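Local coordinates for protein enoyl-CoA hydratase subunit I (Geobacillus kaustophilus, PDB 2PBP) that probably catalyses the reversible hydration of enoyl-CoA thioesters in fatty-acid beta-oxidation, as a hydro-lyase of the crotonase family, at residues R10-V15 and E189-A194; L147-G152 and A215-L220; L233-E238 and E242-F247. All blocks are in the same frame, centred on the assembly; numbering follows the deposited sequence.

Contact 1 (R10-V15 and E189-A194); sequences RQEGAV and ETMRLA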
loop_
_atom_site.group_PDB
_atom_site.type_symbol
_atom_site.label_atom_id
_atom_site.label_comp_id
_atom_site.label_asym_id
_atom_site.label_seq_id
_atom_site.Cartn_x
_atom_site.Cartn_y
_atom_site.Cartn_z
ATOM N N ARG A 10 -0.058 -21.182 22.068
ATOM C CA ARG A 10 0.623 -22.392 21.628
ATOM C C ARG A 10 1.420 -22.092 20.371
ATOM O O ARG A 10 1.229 -21.055 19.738
ATOM C CB ARG A 10 -0.388 -23.508 21.340
ATOM C CG ARG A 10 -1.333 -23.234 20.178
ATOM C CD ARG A 10 -2.394 -24.328 20.070
ATOM N NE ARG A 10 -3.368 -24.066 19.014
ATOM C CZ ARG A 10 -3.161 -24.298 17.720
ATOM N NH1 ARG A 10 -2.006 -24.806 17.305
ATOM N NH2 ARG A 10 -4.111 -24.015 16.839
ATOM N N GLN A 11 2.313 -23.003 20.009
ATOM C CA GLN A 11 3.126 -22.811 18.820
ATOM C C GLN A 11 3.017 -23.980 17.859
ATOM O O GLN A 11 2.928 -25.136 18.268
ATOM C CB GLN A 11 4.587 -22.595 19.209
ATOM C CG GLN A 11 4.800 -21.361 20.063
ATOM C CD GLN A 11 6.226 -21.218 20.542
ATOM O OE1 GLN A 11 7.146 -21.023 19.746
ATOM N NE2 GLN A 11 6.420 -21.319 21.853
ATOM N N GLU A 12 3.006 -23.656 16.575
ATOM C CA GLU A 12 2.928 -24.650 15.516
ATOM C C GLU A 12 4.026 -24.241 14.549
ATOM O O GLU A 12 3.829 -23.372 13.702
ATOM C CB GLU A 12 1.560 -24.589 14.830
ATOM C CG GLU A 12 1.325 -25.671 13.790
ATOM C CD GLU A 12 1.419 -27.070 14.370
ATOM O OE1 GLU A 12 0.810 -27.316 15.434
ATOM O OE2 GLU A 12 2.096 -27.924 13.758
ATOM N N GLY A 13 5.196 -24.858 14.694
ATOM C CA GLY A 13 6.310 -24.504 13.838
ATOM C C GLY A 13 6.769 -23.105 14.210
ATOM O O GLY A 13 7.012 -22.824 15.384
ATOM N N ALA A 14 6.870 -22.221 13.222
ATOM C CA ALA A 14 7.303 -20.846 13.463
ATOM C C ALA A 14 6.107 -19.911 13.628
ATOM O O ALA A 14 6.247 -18.689 13.554
ATOM C CB ALA A 14 8.181 -20.370 12.309
ATOM N N VAL A 15 4.934 -20.490 13.858
ATOM C CA VAL A 15 3.710 -19.710 14.027
ATOM C C VAL A 15 3.226 -19.743 15.477
ATOM O O VAL A 15 3.026 -20.814 16.052
ATOM C CB VAL A 15 2.575 -20.250 13.110
ATOM C CG1 VAL A 15 1.302 -19.429 13.300
ATOM C CG2 VAL A 15 3.020 -20.199 11.654
ATOM N N GLU A 189 -6.831 -22.829 6.688
ATOM C CA GLU A 189 -6.413 -21.849 5.692
ATOM C C GLU A 189 -5.495 -20.784 6.286
ATOM O O GLU A 189 -4.500 -20.406 5.667
ATOM C CB GLU A 189 -7.634 -21.182 5.054
ATOM C CG GLU A 189 -8.455 -22.114 4.171
ATOM C CD GLU A 189 -7.661 -22.651 2.991
ATOM O OE1 GLU A 189 -7.046 -21.838 2.272
ATOM O OE2 GLU A 189 -7.656 -23.884 2.780
ATOM N N THR A 190 -5.827 -20.300 7.477
ATOM C CA THR A 190 -5.010 -19.275 8.126
ATOM C C THR A 190 -3.614 -19.803 8.444
ATOM O O THR A 190 -2.619 -19.120 8.213
ATOM C CB THR A 190 -5.658 -18.770 9.435
ATOM O OG1 THR A 190 -6.962 -18.247 9.154
ATOM C CG2 THR A 190 -4.810 -17.665 10.055
ATOM N N MET A 191 -3.540 -21.021 8.973
ATOM C CA MET A 191 -2.248 -21.607 9.311
ATOM C C MET A 191 -1.410 -21.881 8.063
ATOM O O MET A 191 -0.182 -21.801 8.102
ATOM C CB MET A 191 -2.438 -22.894 10.115
ATOM C CG MET A 191 -3.022 -22.665 11.503
ATOM S SD MET A 191 -2.032 -21.515 12.494
ATOM C CE MET A 191 -0.525 -22.474 12.715
ATOM N N ARG A 192 -2.071 -22.209 6.959
ATOM C CA ARG A 192 -1.349 -22.460 5.721
ATOM C C ARG A 192 -0.720 -21.150 5.259
ATOM O O ARG A 192 0.439 -21.115 4.843
ATOM C CB ARG A 192 -2.295 -22.994 4.646
ATOM C CG ARG A 192 -1.616 -23.280 3.321
ATOM C CD ARG A 192 -2.490 -24.152 2.435
ATOM N NE ARG A 192 -2.798 -25.427 3.075
ATOM C CZ ARG A 192 -4.009 -25.782 3.491
ATOM N NH1 ARG A 192 -5.035 -24.956 3.336
ATOM N NH2 ARG A 192 -4.196 -26.963 4.068
ATOM N N LEU A 193 -1.492 -20.071 5.342
ATOM C CA LEU A 193 -1.013 -18.751 4.948
ATOM C C LEU A 193 0.143 -18.319 5.849
ATOM O O LEU A 193 1.174 -17.841 5.368
ATOM C CB LEU A 193 -2.147 -17.724 5.042
ATOM C CG LEU A 193 -1.751 -16.258 4.848
ATOM C CD1 LEU A 193 -1.175 -16.054 3.450
ATOM C CD2 LEU A 193 -2.969 -15.370 5.066
ATOM N N ALA A 194 -0.033 -18.493 7.156
ATOM C CA ALA A 194 0.998 -18.123 8.120
ATOM C C ALA A 194 2.254 -18.948 7.863
ATOM O O ALA A 194 3.373 -18.442 7.966
ATOM C CB ALA A 194 0.494 -18.354 9.543
#
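The N-terminal beta-hairpin of the crotonase fold, with Glu12 and Val15 at its turn, packs here against Met191 and Ala194 of helix 186-198. The hairpin joins strand 7-12 to strand 15-20 through a type II' turn. Glu12 and Val15 face each other as a hydrogen-bonded pair, Glu12 N to Val15 O at 2.9 Å and Val15 N to Glu12 O at 3.1 Å. Gly13 suits the turn's second position, since its phi of 69° is one that glycine adopts readily.

The contact itself is apolar and rests largely on one methyl group. Met191 bends at both chi2 (-56°) and chi3 (-67°), and this curl carries its CE toward the hairpin, where it meets Glu12 CB at 3.6 Å and Val15 CG1 also at 3.6 Å. Glu12 offers only the aliphatic foot of its side chain, crossing the methionine at about a right angle, while its carboxylate leads away from the helix. That division suits a glutamate at an exposed turn: carbon is given to the interface and charge is kept off it. The flexible, unbranched methionine is equally apt, able to fit its sulfur and methyl against neighbours of different shape, and it also touches Ile17 on strand 15-20.

One turn further along the helix, Ala194 comes close to the sheet because its side chain is so short, and it packs on Val52 and Val54 as well. Val15, branched and buried, also leans on Val54 and divides its two methyls between partners. CG1 takes the methionine, with Met191 SD 4.0 Å from Val15 CG1, while the other branch, Val15 CG2, rests on Ala194 CB at 3.8 Å.

Contact 2 (L147-G152 and A215-L220); sequences LTKLIG and AVDYPL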
loop_
_atom_site.group_PDB
_atom_site.type_symbol
_atom_site.label_atom_id
_atom_site.label_comp_id
_atom_site.label_asym_id
_atom_site.label_seq_id
_atom_site.Cartn_x
_atom_site.Cartn_y
_atom_site.Cartn_z
ATOM N N LEU A 147 -10.735 2.357 10.701
ATOM C CA LEU A 147 -11.809 2.139 9.734
ATOM C C LEU A 147 -11.838 3.257 8.691
ATOM O O LEU A 147 -11.967 2.998 7.495
ATOM C CB LEU A 147 -13.176 2.056 10.430
ATOM C CG LEU A 147 -14.322 1.583 9.522
ATOM C CD1 LEU A 147 -14.100 0.118 9.163
ATOM C CD2 LEU A 147 -15.669 1.742 10.224
ATOM N N THR A 148 -11.708 4.501 9.145
ATOM C CA THR A 148 -11.728 5.645 8.241
ATOM C C THR A 148 -10.571 5.608 7.240
ATOM O O THR A 148 -10.746 5.922 6.062
ATOM C CB THR A 148 -11.679 6.970 9.028
ATOM O OG1 THR A 148 -12.836 7.062 9.871
ATOM C CG2 THR A 148 -11.660 8.162 8.075
ATOM N N LYS A 149 -9.388 5.229 7.707
ATOM C CA LYS A 149 -8.237 5.160 6.815
ATOM C C LYS A 149 -8.422 4.066 5.769
ATOM O O LYS A 149 -7.959 4.197 4.637
ATOM C CB LYS A 149 -6.952 4.911 7.611
ATOM C CG LYS A 149 -6.537 6.085 8.491
ATOM C CD LYS A 149 -5.140 5.893 9.057
ATOM C CE LYS A 149 -4.729 7.060 9.949
ATOM N NZ LYS A 149 -4.703 8.364 9.224
ATOM N N LEU A 150 -9.114 2.994 6.138
ATOM C CA LEU A 150 -9.331 1.891 5.211
ATOM C C LEU A 150 -10.439 2.095 4.182
ATOM O O LEU A 150 -10.269 1.739 3.017
ATOM C CB LEU A 150 -9.612 0.597 5.979
ATOM C CG LEU A 150 -8.430 -0.053 6.701
ATOM C CD1 LEU A 150 -8.932 -1.196 7.572
ATOM C CD2 LEU A 150 -7.423 -0.564 5.675
ATOM N N ILE A 151 -11.569 2.663 4.596
ATOM C CA ILE A 151 -12.682 2.833 3.668
ATOM C C ILE A 151 -13.183 4.254 3.409
ATOM O O ILE A 151 -14.174 4.444 2.700
ATOM C CB ILE A 151 -13.872 1.929 4.106
ATOM C CG1 ILE A 151 -14.429 2.371 5.459
ATOM C CG2 ILE A 151 -13.387 0.492 4.273
ATOM C CD1 ILE A 151 -15.830 1.849 5.782
ATOM N N GLY A 152 -12.509 5.248 3.979
ATOM C CA GLY A 152 -12.919 6.627 3.768
ATOM C C GLY A 152 -13.951 7.108 4.774
ATOM O O GLY A 152 -14.674 6.297 5.345
ATOM N N ALA A 215 3.716 4.519 5.586
ATOM C CA ALA A 215 2.960 4.887 4.388
ATOM C C ALA A 215 1.542 5.331 4.714
ATOM O O ALA A 215 0.956 6.146 4.003
ATOM C CB ALA A 215 2.925 3.717 3.412
ATOM N N VAL A 216 0.988 4.781 5.787
ATOM C CA VAL A 216 -0.365 5.125 6.207
ATOM C C VAL A 216 -0.441 6.542 6.780
ATOM O O VAL A 216 -1.461 7.219 6.635
ATOM C CB VAL A 216 -0.881 4.127 7.280
ATOM C CG1 VAL A 216 -2.225 4.584 7.824
ATOM C CG2 VAL A 216 -1.013 2.732 6.675
ATOM N N ASP A 217 0.639 6.993 7.412
ATOM C CA ASP A 217 0.666 8.317 8.037
ATOM C C ASP A 217 1.538 9.369 7.336
ATOM O O ASP A 217 1.101 10.498 7.098
ATOM C CB ASP A 217 1.135 8.185 9.493
ATOM C CG ASP A 217 0.341 7.150 10.279
ATOM O OD1 ASP A 217 -0.901 7.135 10.164
ATOM O OD2 ASP A 217 0.961 6.357 11.024
ATOM N N TYR A 218 2.769 8.983 7.025
ATOM C CA TYR A 218 3.772 9.845 6.394
ATOM C C TYR A 218 3.483 10.433 5.020
ATOM O O TYR A 218 2.815 9.818 4.192
ATOM C CB TYR A 218 5.083 9.079 6.220
ATOM C CG TYR A 218 5.952 8.877 7.434
ATOM C CD1 TYR A 218 5.414 8.484 8.658
ATOM C CD2 TYR A 218 7.338 8.977 7.322
ATOM C CE1 TYR A 218 6.243 8.189 9.741
ATOM C CE2 TYR A 218 8.171 8.685 8.390
ATOM C CZ TYR A 218 7.622 8.287 9.594
ATOM O OH TYR A 218 8.464 7.973 10.634
ATOM N N PRO A 219 3.996 11.647 4.766
ATOM C CA PRO A 219 3.798 12.269 3.454
ATOM C C PRO A 219 4.693 11.393 2.569
ATOM O O PRO A 219 5.714 10.888 3.041
ATOM C CB PRO A 219 4.385 13.664 3.643
ATOM C CG PRO A 219 4.101 13.949 5.079
ATOM C CD PRO A 219 4.459 12.641 5.750
ATOM N N LEU A 220 4.327 11.210 1.305
ATOM C CA LEU A 220 5.097 10.355 0.401
ATOM C C LEU A 220 6.620 10.489 0.440
ATOM O O LEU A 220 7.327 9.503 0.660
ATOM C CB LEU A 220 4.620 10.552 -1.040
ATOM C CG LEU A 220 5.343 9.725 -2.107
ATOM C CD1 LEU A 220 5.143 8.239 -1.834
ATOM C CD2 LEU A 220 4.805 10.090 -3.484
#
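Val216 and Asp217, toward the C-terminal end of helix 202-217, meet Lys149 of helix 143-151 at the surface, where the C-terminal helices of the crotonase fold come alongside its core and also meet the second subunit. Ala215 comes first in the segment; it is buried, and its small methyl suits so enclosed a position on the helix.

Val216 follows and turns toward helix 143-151. With chi1 at 174°, its CG1 lies anti to the backbone N and is the branch that touches, reaching Lys149 CD at 3.4 Å, tighter than usual for two carbons. Lysine suits the spot because its long methylene chain lies against valine while the ammonium is carried on to the carbonyl O atoms of Ala215 and Tyr218 of the second subunit. The chain runs nearly straight as far as CE and bends only at chi4 (-61°). Beyond the close pair, Lys149 CE is 4.1 Å from the same Val216 CG1.

Asp217 crosses the lysine at about a right angle. Its OD1 is 3.8 Å from Lys149 CE and 4.1 Å from Lys149 NZ, too long for a salt bridge, although the opposite charges should still attract.

Tyr218 O takes one hydrogen bond from Lys149 NZ of the second subunit and Ala215 O takes the other, so that a single foreign ammonium grips the carbonyls of Ala215 and Tyr218. Pro219, whose ring restrains the backbone at the N-cap of helix 220-234, packs on Asp217 of the second subunit, and Leu220, which begins that helix, donates a hydrogen bond from its backbone N to OD1 of this same aspartate.

Contact 3 (L233-E238 and E242-F247); sequences LLFASE and EGMAAF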
loop_
_atom_site.group_PDB
_atom_site.type_symbol
_atom_site.label_atom_id
_atom_site.label_comp_id
_atom_site.label_asym_id
_atom_site.label_seq_id
_atom_site.Cartn_x
_atom_site.Cartn_y
_atom_site.Cartn_z
ATOM N N LEU A 233 19.423 -1.402 5.047
ATOM C CA LEU A 233 19.630 -2.323 6.160
ATOM C C LEU A 233 19.509 -3.792 5.793
ATOM O O LEU A 233 20.237 -4.628 6.332
ATOM C CB LEU A 233 18.665 -1.995 7.305
ATOM C CG LEU A 233 19.065 -0.777 8.145
ATOM C CD1 LEU A 233 17.941 -0.407 9.111
ATOM C CD2 LEU A 233 20.351 -1.092 8.906
ATOM N N LEU A 234 18.599 -4.118 4.882
ATOM C CA LEU A 234 18.439 -5.511 4.490
ATOM C C LEU A 234 19.687 -6.060 3.802
ATOM O O LEU A 234 19.902 -7.271 3.780
ATOM C CB LEU A 234 17.199 -5.684 3.604
ATOM C CG LEU A 234 15.871 -5.524 4.360
ATOM C CD1 LEU A 234 14.706 -5.665 3.391
ATOM C CD2 LEU A 234 15.763 -6.578 5.465
ATOM N N PHE A 235 20.524 -5.178 3.259
ATOM C CA PHE A 235 21.747 -5.639 2.612
ATOM C C PHE A 235 22.857 -5.938 3.614
ATOM O O PHE A 235 23.992 -6.230 3.240
ATOM C CB PHE A 235 22.216 -4.636 1.551
ATOM C CG PHE A 235 21.445 -4.741 0.266
ATOM C CD1 PHE A 235 20.165 -4.204 0.163
ATOM C CD2 PHE A 235 21.957 -5.460 -0.809
ATOM C CE1 PHE A 235 19.402 -4.386 -0.990
ATOM C CE2 PHE A 235 21.203 -5.651 -1.969
ATOM C CZ PHE A 235 19.922 -5.113 -2.057
ATOM N N ALA A 236 22.515 -5.868 4.897
ATOM C CA ALA A 236 23.464 -6.184 5.955
ATOM C C ALA A 236 23.125 -7.588 6.442
ATOM O O ALA A 236 23.844 -8.164 7.261
ATOM C CB ALA A 236 23.332 -5.192 7.102
ATOM N N SER A 237 22.030 -8.142 5.925
ATOM C CA SER A 237 21.594 -9.470 6.344
ATOM C C SER A 237 22.167 -10.600 5.505
ATOM O O SER A 237 22.441 -10.441 4.309
ATOM C CB SER A 237 20.063 -9.567 6.321
ATOM O OG SER A 237 19.558 -9.603 4.993
ATOM N N GLU A 238 22.355 -11.746 6.147
ATOM C CA GLU A 238 22.856 -12.923 5.459
ATOM C C GLU A 238 21.727 -13.435 4.567
ATOM O O GLU A 238 21.974 -14.007 3.507
ATOM C CB GLU A 238 23.269 -13.992 6.474
ATOM C CG GLU A 238 24.475 -13.582 7.310
ATOM C CD GLU A 238 24.748 -14.530 8.460
ATOM O OE1 GLU A 238 24.845 -15.752 8.214
ATOM O OE2 GLU A 238 24.870 -14.051 9.608
ATOM N N GLU A 242 21.636 -15.008 0.806
ATOM C CA GLU A 242 21.008 -16.308 0.558
ATOM C C GLU A 242 19.915 -16.209 -0.505
ATOM O O GLU A 242 19.854 -17.029 -1.426
ATOM C CB GLU A 242 20.429 -16.857 1.870
ATOM C CG GLU A 242 19.411 -18.000 1.747
ATOM C CD GLU A 242 19.962 -19.258 1.096
ATOM O OE1 GLU A 242 21.198 -19.386 0.945
ATOM O OE2 GLU A 242 19.144 -20.133 0.743
ATOM N N GLY A 243 19.059 -15.198 -0.380
ATOM C CA GLY A 243 17.984 -15.026 -1.341
ATOM C C GLY A 243 18.470 -14.870 -2.770
ATOM O O GLY A 243 17.919 -15.466 -3.696
ATOM N N MET A 244 19.514 -14.073 -2.957
ATOM C CA MET A 244 20.041 -13.846 -4.294
ATOM C C MET A 244 20.834 -15.036 -4.828
ATOM O O MET A 244 20.820 -15.302 -6.029
ATOM C CB MET A 244 20.872 -12.563 -4.306
ATOM C CG MET A 244 20.020 -11.352 -3.930
ATOM S SD MET A 244 20.822 -9.755 -4.061
ATOM C CE MET A 244 19.454 -8.666 -3.629
ATOM N N ALA A 245 21.512 -15.763 -3.944
ATOM C CA ALA A 245 22.265 -16.934 -4.381
ATOM C C ALA A 245 21.264 -18.022 -4.784
ATOM O O ALA A 245 21.456 -18.719 -5.780
ATOM C CB ALA A 245 23.174 -17.439 -3.261
ATOM N N ALA A 246 20.194 -18.153 -4.006
ATOM C CA ALA A 246 19.161 -19.149 -4.281
ATOM C C ALA A 246 18.470 -18.858 -5.609
ATOM O O ALA A 246 18.153 -19.775 -6.367
ATOM C CB ALA A 246 18.131 -19.166 -3.152
ATOM N N PHE A 247 18.229 -17.580 -5.883
ATOM C CA PHE A 247 17.577 -17.191 -7.128
ATOM C C PHE A 247 18.439 -17.568 -8.331
ATOM O O PHE A 247 17.937 -18.103 -9.320
ATOM C CB PHE A 247 17.321 -15.687 -7.153
ATOM C CG PHE A 247 16.473 -15.244 -8.310
ATOM C CD1 PHE A 247 15.104 -15.491 -8.317
ATOM C CD2 PHE A 247 17.045 -14.602 -9.403
ATOM C CE1 PHE A 247 14.314 -15.104 -9.399
ATOM C CE2 PHE A 247 16.263 -14.211 -10.490
ATOM C CZ PHE A 247 14.896 -14.463 -10.486
#
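The backbone link is an i to i+4 bond in the first turn of helix 238-248, in which Glu242 N donates to Glu238 O at 2.9 Å, with an N-H...O angle of 163° that makes it nearly straight. Glu242 CB packs beside the same carbonyl, 3.6 Å from Glu238 O.

Met244 is extended beyond CG (chi2 -174°, chi3 177°), which sends its methyl out to the Phe235 ring; CE sits obliquely to it, 3.9 Å from Phe235 CE2 and equally far from Phe235 CZ. The two side chains cross at about a right angle. A bulky aromatic and a long thioether suit this buried site, which the second subunit completes with Leu79 against Phe235 and Ile68 against Met244.

Phe235 sits in the joint between helix 220-234 and helix 238-248, in the C-terminal region of the crotonase fold: a type I turn, Leu234 to Ser237, ends on the serine that N-caps helix 238-248. Serine is apt because its small hydroxyl can serve two bonds, accepting from Gln240 N and donating to the carbonyl of Leu234, with Ser237 OG 2.7 Å from Leu234 O. That oxygen is gripped twice, for Ser237 N also reaches Leu234 O, at 3.1 Å. Glu242, bent at chi2, turns its carboxylate away toward Arg251, where OE2 forms a salt bridge with Arg251 NH1 and also accepts from Arg254 N.

How the contacts relate
Contact 1 ties the hairpin at the edge of the main sheet to a helix lying over that sheet. Contacts 2 and 3 both touch the second subunit and share helix 220-234, which starts at Leu220 in contact 2 and runs into segment 233-238; contact 1 has no element in common with them. Chemistry follows place: contact 1, partly buried, is purely apolar; contact 2, on the surface, combines a methylene chain with loosely attracting charges; contact 3, partly buried, couples a helical backbone bond to a methionine methyl against a phenylalanine ring. Contacts 1 and 2 interleave along the chain, and contact 3 opens after both have closed. Their centres lie 24 to 31 Å apart.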